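PDB 1X9F: hemoglobin chain d1 from Lumbricus terrestris, which binds heme and probably carries oxygen, as a globin subunit of the multi-subunit hemoglobin of the earthworm. Local coordinates for residues Ile106-Leu111 / Cys131-Ile136; Leu8-Gln13 / Phe125-Asp130. All coordinates share one frame; numbering follows the deposited sequence.

Interaction 1: residues Ile106-Leu111 / Cys131-Ile136; sequences IFLKHL and CVDQII. With HEM (protoporphyrin IX containing Fe), chain T.
L108 and V132 form the tight part of this contact, with CD1 of L108 lying 3.5 Å from CG1 of V132. The leucine holds CG anti to its own nitrogen (chi1 180°), which carries its two methyls across to the facing helix, where the two side chains run alongside each other, pointing opposite ways. L111, one turn on, brings its CD2 to 4.2 Å from the same V132 CG1, so that one valine methyl is shared by two leucines. At the heme end, I136 CD1 reaches 4.3 Å from L108 CB and lies obliquely beside the F107 ring, 4.3 Å from F107 CD2. The heme vinyl carbon CBB touches both residues, sitting in the angle they make, 3.3 Å from F107 CE2 and 3.4 Å from I136 CD1, while vinyl carbon CAB stands over one face of the phenylalanine, displaced from the ring centre toward its periphery.

The other flank is looser and more open to solvent. There the side chains of L108 and partly exposed D133 cross at about a right angle, with CD2 3.9 Å from OD2, a van der Waals contact of a methyl with a carboxylate oxygen. On the side of helix 101-119 turned away from the contact, I106 O accepts two N-H groups of H110, backbone N and ring ND1, which approach from opposite faces of its carbonyl plane; that imidazole packs on helix 21-38.

The axes of these short segments run nearly antiparallel, at 153°, with a closest approach of 10.7 Å, and all the touching residues except D133 are buried. This is the antiparallel pairing of the G and H helices of the globin fold, which here supplies F107 and I136 to the wall of the heme pocket.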
loop_
_atom_site.group_PDB
_atom_site.type_symbol
_atom_site.label_atom_id
_atom_site.label_comp_id
_atom_site.label_asym_id
_atom_site.label_seq_id
_atom_site.Cartn_x
_atom_site.Cartn_y
_atom_site.Cartn_z
ATOM N N ILE D 106 28.010 -9.899 -1.782
ATOM C CA ILE D 106 26.621 -10.316 -1.608
ATOM C C ILE D 106 25.853 -9.213 -0.887
ATOM O O ILE D 106 24.700 -8.926 -1.226
ATOM C CB ILE D 106 26.531 -11.654 -0.832
ATOM C CG1 ILE D 106 27.129 -12.800 -1.657
ATOM C CG2 ILE D 106 25.071 -11.975 -0.449
ATOM C CD1 ILE D 106 27.820 -13.874 -0.824
ATOM N N PHE D 107 26.499 -8.593 0.095
ATOM C CA PHE D 107 25.881 -7.492 0.810
ATOM C C PHE D 107 25.457 -6.386 -0.154
ATOM O O PHE D 107 24.299 -5.956 -0.143
ATOM C CB PHE D 107 26.831 -6.929 1.860
ATOM C CG PHE D 107 26.275 -5.751 2.600
ATOM C CD1 PHE D 107 25.674 -5.919 3.841
ATOM C CD2 PHE D 107 26.357 -4.469 2.061
ATOM C CE1 PHE D 107 25.159 -4.829 4.537
ATOM C CE2 PHE D 107 25.838 -3.375 2.743
ATOM C CZ PHE D 107 25.244 -3.555 3.987
ATOM N N LEU D 108 26.405 -5.936 -0.971
ATOM C CA LEU D 108 26.156 -4.902 -1.955
ATOM C C LEU D 108 25.034 -5.300 -2.902
ATOM O O LEU D 108 24.166 -4.481 -3.205
ATOM C CB LEU D 108 27.434 -4.614 -2.746
ATOM C CG LEU D 108 27.370 -3.548 -3.849
ATOM C CD1 LEU D 108 26.897 -2.201 -3.312
ATOM C CD2 LEU D 108 28.731 -3.414 -4.513
ATOM N N LYS D 109 25.053 -6.554 -3.360
ATOM C CA LYS D 109 24.018 -7.062 -4.269
ATOM C C LYS D 109 22.629 -6.860 -3.673
ATOM O O LYS D 109 21.706 -6.410 -4.356
ATOM C CB LYS D 109 24.231 -8.551 -4.593
ATOM C CG LYS D 109 23.378 -9.068 -5.762
ATOM C CD LYS D 109 22.556 -10.310 -5.389
ATOM C CE LYS D 109 23.397 -11.583 -5.321
ATOM N NZ LYS D 109 22.580 -12.771 -4.929
ATOM N N HIS D 110 22.495 -7.185 -2.394
ATOM C CA HIS D 110 21.209 -7.093 -1.736
ATOM C C HIS D 110 20.864 -5.691 -1.270
ATOM O O HIS D 110 19.694 -5.314 -1.292
ATOM C CB HIS D 110 21.131 -8.076 -0.587
ATOM C CG HIS D 110 20.914 -9.485 -1.029
ATOM N ND1 HIS D 110 21.947 -10.386 -1.176
ATOM C CD2 HIS D 110 19.782 -10.152 -1.353
ATOM C CE1 HIS D 110 21.459 -11.549 -1.569
ATOM N NE2 HIS D 110 20.147 -11.433 -1.684
ATOM N N LEU D 111 21.866 -4.924 -0.846
ATOM C CA LEU D 111 21.642 -3.517 -0.556
ATOM C C LEU D 111 21.027 -2.832 -1.777
ATOM O O LEU D 111 20.002 -2.162 -1.659
ATOM C CB LEU D 111 22.938 -2.823 -0.142
ATOM C CG LEU D 111 22.809 -1.327 0.158
ATOM C CD1 LEU D 111 21.898 -1.057 1.366
ATOM C CD2 LEU D 111 24.186 -0.704 0.358
ATOM N N CYS D 131 29.760 4.175 -6.178
ATOM C CA CYS D 131 29.985 4.778 -4.869
ATOM C C CYS D 131 30.166 3.819 -3.693
ATOM O O CYS D 131 31.135 3.937 -2.940
ATOM C CB CYS D 131 28.834 5.729 -4.568
ATOM S SG CYS D 131 29.390 7.387 -4.177
ATOM N N VAL D 132 29.230 2.890 -3.523
ATOM C CA VAL D 132 29.285 1.964 -2.392
ATOM C C VAL D 132 30.393 0.930 -2.597
ATOM O O VAL D 132 30.998 0.459 -1.632
ATOM C CB VAL D 132 27.911 1.286 -2.134
ATOM C CG1 VAL D 132 28.004 0.248 -1.020
ATOM C CG2 VAL D 132 26.863 2.326 -1.774
ATOM N N ASP D 133 30.657 0.597 -3.861
ATOM C CA ASP D 133 31.718 -0.335 -4.241
ATOM C C ASP D 133 33.033 0.043 -3.593
ATOM O O ASP D 133 33.700 -0.793 -2.981
ATOM C CB ASP D 133 31.914 -0.309 -5.748
ATOM C CG ASP D 133 31.976 -1.684 -6.347
ATOM O OD1 ASP D 133 31.629 -1.809 -7.543
ATOM O OD2 ASP D 133 32.345 -2.701 -5.719
ATOM N N GLN D 134 33.394 1.315 -3.735
ATOM C CA GLN D 134 34.573 1.871 -3.093
ATOM C C GLN D 134 34.535 1.653 -1.578
ATOM O O GLN D 134 35.556 1.310 -0.976
ATOM C CB GLN D 134 34.697 3.361 -3.421
ATOM C CG GLN D 134 35.735 4.102 -2.582
ATOM C CD GLN D 134 35.581 5.611 -2.629
ATOM O OE1 GLN D 134 36.529 6.338 -2.327
ATOM N NE2 GLN D 134 34.396 6.089 -3.005
ATOM N N ILE D 135 33.360 1.848 -0.973
ATOM C CA ILE D 135 33.185 1.620 0.463
ATOM C C ILE D 135 33.400 0.150 0.789
ATOM O O ILE D 135 34.188 -0.179 1.677
ATOM C CB ILE D 135 31.790 2.091 0.954
ATOM C CG1 ILE D 135 31.654 3.607 0.806
ATOM C CG2 ILE D 135 31.570 1.687 2.418
ATOM C CD1 ILE D 135 30.211 4.092 0.935
ATOM N N ILE D 136 32.709 -0.730 0.070
ATOM C CA ILE D 136 32.908 -2.160 0.238
ATOM C C ILE D 136 34.382 -2.557 0.123
ATOM O O ILE D 136 34.865 -3.341 0.939
ATOM C CB ILE D 136 32.003 -2.964 -0.725
ATOM C CG1 ILE D 136 30.801 -3.533 0.027
ATOM C CG2 ILE D 136 32.735 -4.134 -1.356
ATOM C CD1 ILE D 136 29.714 -2.536 0.284
HETATM C CHA HEM T . 29.946 -5.618 12.895
HETATM C CHB HEM T . 29.505 -2.199 9.458
HETATM C CHC HEM T . 29.124 -5.647 6.005
HETATM C CHD HEM T . 29.947 -9.059 9.451
HETATM C C1A HEM T . 29.759 -4.335 12.228
HETATM C C2A HEM T . 29.723 -3.184 12.991
HETATM C C3A HEM T . 29.584 -2.104 12.016
HETATM C C4A HEM T . 29.575 -2.870 10.753
HETATM C CMA HEM T . 29.484 -0.617 12.258
HETATM C CAA HEM T . 29.755 -3.092 14.491
HETATM C CBA HEM T . 31.098 -2.694 15.064
HETATM C CGA HEM T . 30.834 -2.555 16.549
HETATM O O1A HEM T . 30.140 -1.599 16.969
HETATM O O2A HEM T . 31.319 -3.420 17.306
HETATM C C1B HEM T . 29.379 -2.868 8.167
HETATM C C2B HEM T . 29.162 -2.139 7.011
HETATM C C3B HEM T . 29.047 -3.142 6.105
HETATM C C4B HEM T . 29.213 -4.362 6.701
HETATM C CMB HEM T . 29.069 -0.640 6.794
HETATM C CAB HEM T . 28.865 -2.861 4.825
HETATM C CBB HEM T . 28.866 -2.460 3.531
HETATM C C1C HEM T . 29.286 -6.942 6.683
HETATM C C2C HEM T . 29.186 -8.125 5.975
HETATM C C3C HEM T . 29.425 -9.068 6.932
HETATM C C4C HEM T . 29.607 -8.424 8.155
HETATM C CMC HEM T . 28.921 -8.345 4.500
HETATM C CAC HEM T . 29.369 -10.514 6.564
HETATM C CBC HEM T . 29.890 -11.525 7.401
HETATM C C1D HEM T . 30.074 -8.398 10.768
HETATM C C2D HEM T . 30.255 -9.109 11.959
HETATM C C3D HEM T . 30.251 -8.161 12.958
HETATM C C4D HEM T . 30.071 -6.905 12.215
HETATM C CMD HEM T . 30.419 -10.599 12.119
HETATM C CAD HEM T . 30.438 -8.323 14.446
HETATM C CBD HEM T . 29.121 -8.619 15.154
HETATM C CGD HEM T . 29.464 -8.702 16.624
HETATM O O1D HEM T . 29.825 -7.661 17.216
HETATM O O2D HEM T . 29.382 -9.814 17.184
HETATM N NA HEM T . 29.711 -4.212 10.881
HETATM N NB HEM T . 29.405 -4.224 8.032
HETATM N NC HEM T . 29.569 -7.078 8.010
HETATM N ND HEM T . 29.939 -7.058 10.885
HETATM FE FE HEM T . 29.687 -5.650 9.446
#

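Interaction 2: residues Leu8-Gln13 / Phe125-Asp130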
loop_
_atom_site.group_PDB
_atom_site.type_symbol
_atom_site.label_atom_id
_atom_site.label_comp_id
_atom_site.label_asym_id
_atom_site.label_seq_id
_atom_site.Cartn_x
_atom_site.Cartn_y
_atom_site.Cartn_z
ATOM N N LEU D 8 26.714 12.883 -4.527
ATOM C CA LEU D 8 25.605 13.743 -4.185
ATOM C C LEU D 8 24.289 12.981 -4.338
ATOM O O LEU D 8 23.431 13.015 -3.446
ATOM C CB LEU D 8 25.639 14.995 -5.066
ATOM C CG LEU D 8 24.807 16.204 -4.645
ATOM C CD1 LEU D 8 23.477 16.230 -5.373
ATOM C CD2 LEU D 8 24.605 16.317 -3.127
ATOM N N LYS D 9 24.156 12.275 -5.460
ATOM C CA LYS D 9 22.973 11.475 -5.755
ATOM C C LYS D 9 22.762 10.412 -4.699
ATOM O O LYS D 9 21.648 10.216 -4.210
ATOM C CB LYS D 9 23.129 10.794 -7.116
ATOM C CG LYS D 9 21.865 10.132 -7.629
ATOM C CD LYS D 9 20.755 11.166 -7.788
ATOM C CE LYS D 9 19.889 10.869 -9.006
ATOM N NZ LYS D 9 20.670 10.899 -10.277
ATOM N N VAL D 10 23.846 9.721 -4.362
ATOM C CA VAL D 10 23.792 8.668 -3.371
ATOM C C VAL D 10 23.399 9.263 -2.033
ATOM O O VAL D 10 22.519 8.727 -1.358
ATOM C CB VAL D 10 25.123 7.911 -3.273
ATOM C CG1 VAL D 10 25.175 7.054 -2.006
ATOM C CG2 VAL D 10 25.305 7.033 -4.503
ATOM N N LYS D 11 24.018 10.379 -1.659
ATOM C CA LYS D 11 23.662 11.035 -0.400
ATOM C C LYS D 11 22.155 11.318 -0.314
ATOM O O LYS D 11 21.514 10.992 0.687
ATOM C CB LYS D 11 24.452 12.336 -0.203
ATOM C CG LYS D 11 25.967 12.127 0.006
ATOM C CD LYS D 11 26.609 13.521 0.140
ATOM C CE LYS D 11 28.124 13.435 0.245
ATOM N NZ LYS D 11 28.561 12.965 1.588
ATOM N N LEU D 12 21.606 11.915 -1.371
ATOM C CA LEU D 12 20.192 12.289 -1.437
ATOM C C LEU D 12 19.254 11.094 -1.369
ATOM O O LEU D 12 18.294 11.085 -0.587
ATOM C CB LEU D 12 19.927 13.071 -2.725
ATOM C CG LEU D 12 19.944 14.603 -2.686
ATOM C CD1 LEU D 12 20.854 15.195 -1.593
ATOM C CD2 LEU D 12 20.317 15.141 -4.065
ATOM N N GLN D 13 19.542 10.085 -2.189
ATOM C CA GLN D 13 18.708 8.892 -2.275
ATOM C C GLN D 13 18.782 8.069 -1.002
ATOM O O GLN D 13 17.804 7.427 -0.609
ATOM C CB GLN D 13 19.097 8.041 -3.482
ATOM C CG GLN D 13 18.818 8.719 -4.807
ATOM C CD GLN D 13 18.682 7.743 -5.951
ATOM O OE1 GLN D 13 19.445 6.780 -6.060
ATOM N NE2 GLN D 13 17.707 7.989 -6.813
ATOM N N PHE D 125 21.294 3.352 -9.878
ATOM C CA PHE D 125 22.091 2.146 -9.819
ATOM C C PHE D 125 23.566 2.399 -10.151
ATOM O O PHE D 125 24.449 1.957 -9.415
ATOM C CB PHE D 125 21.476 1.114 -10.771
ATOM C CG PHE D 125 22.158 -0.216 -10.744
ATOM C CD1 PHE D 125 23.160 -0.515 -11.666
ATOM C CD2 PHE D 125 21.809 -1.174 -9.795
ATOM C CE1 PHE D 125 23.809 -1.748 -11.645
ATOM C CE2 PHE D 125 22.449 -2.411 -9.765
ATOM C CZ PHE D 125 23.454 -2.700 -10.693
ATOM N N GLY D 126 23.819 3.110 -11.251
ATOM C CA GLY D 126 25.176 3.469 -11.657
ATOM C C GLY D 126 25.926 4.184 -10.549
ATOM O O GLY D 126 27.014 3.761 -10.150
ATOM N N ALA D 127 25.327 5.261 -10.039
ATOM C CA ALA D 127 25.941 6.057 -8.980
ATOM C C ALA D 127 26.161 5.216 -7.734
ATOM O O ALA D 127 27.261 5.201 -7.188
ATOM C CB ALA D 127 25.096 7.283 -8.664
ATOM N N TRP D 128 25.124 4.504 -7.296
ATOM C CA TRP D 128 25.241 3.638 -6.125
ATOM C C TRP D 128 26.347 2.638 -6.279
ATOM O O TRP D 128 27.230 2.547 -5.422
ATOM C CB TRP D 128 23.940 2.910 -5.833
ATOM C CG TRP D 128 23.069 3.759 -5.065
ATOM C CD1 TRP D 128 22.179 4.653 -5.560
ATOM C CD2 TRP D 128 23.026 3.886 -3.641
ATOM N NE1 TRP D 128 21.550 5.311 -4.533
ATOM C CE2 TRP D 128 22.056 4.861 -3.342
ATOM C CE3 TRP D 128 23.696 3.260 -2.579
ATOM C CZ2 TRP D 128 21.733 5.227 -2.030
ATOM C CZ3 TRP D 128 23.379 3.631 -1.271
ATOM C CH2 TRP D 128 22.405 4.604 -1.012
ATOM N N HIS D 129 26.306 1.906 -7.384
ATOM C CA HIS D 129 27.269 0.857 -7.623
ATOM C C HIS D 129 28.703 1.349 -7.580
ATOM O O HIS D 129 29.547 0.735 -6.935
ATOM C CB HIS D 129 27.006 0.182 -8.951
ATOM C CG HIS D 129 27.636 -1.162 -9.051
ATOM N ND1 HIS D 129 27.059 -2.287 -8.505
ATOM C CD2 HIS D 129 28.814 -1.559 -9.584
ATOM C CE1 HIS D 129 27.844 -3.326 -8.720
ATOM N NE2 HIS D 129 28.915 -2.912 -9.374
ATOM N N ASP D 130 28.978 2.444 -8.279
ATOM C CA ASP D 130 30.298 3.044 -8.230
ATOM C C ASP D 130 30.633 3.366 -6.786
ATOM O O ASP D 130 31.626 2.873 -6.239
ATOM C CB ASP D 130 30.337 4.329 -9.062
ATOM C CG ASP D 130 30.265 4.068 -10.552
ATOM O OD1 ASP D 130 30.148 5.045 -11.320
ATOM O OD2 ASP D 130 30.322 2.924 -11.054
#
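Q13 OE1 is gripped by two N-H groups: the indole NE1 of W128, 3.0 Å away, and the backbone N of D124, just before helix 125-139. The indole bond is moderately bent (142° at the hydrogen), but it lies in the carbonyl plane on a lone pair of OE1 and close to the ring plane of W128. The amide's other end, NE2, is bonded to H122 O and to D129 of the Globin III chain, which fixes the flip of the group.

V10 covers one face of the same indole. Its CG1 stands 3.8 Å from the centroid of the six-membered ring and only 7° off the normal, a CH-pi contact. CG2 lies 4.0 Å from W128 CG and 4.2 Å from A127 CB. Beyond it K9 CB touches A127 CB at 4.3 Å, and K9 NZ forms a salt bridge with D124.

The axes cross at 100°, 9.0 Å apart, as globin A and H helices. Together, the bond at the indole edge and the methyl over its face probably limit how the indole can tilt or slide, and the buried N-H is satisfied.

In the fold
From the N terminus, helix 4-18 comes first, and interaction 2 ties it to the start of helix 125-139, closing a span of 111 residues that includes most of the globin. Interaction 1 closes a much shorter one, 19 residues between helix 101-119 and the later half of helix 125-139. The segments alternate along the chain, so the two closures cross. Both use helix 125-139 at successive turns, with centres 11 Å apart, and they touch directly: C131 CB is 3.8 Å from V10 CG2, and L108 CD2 is 4.3 Å from H129 CE1. The C2-C131 disulfide adds a covalent tie between the N-terminal end and this last helix.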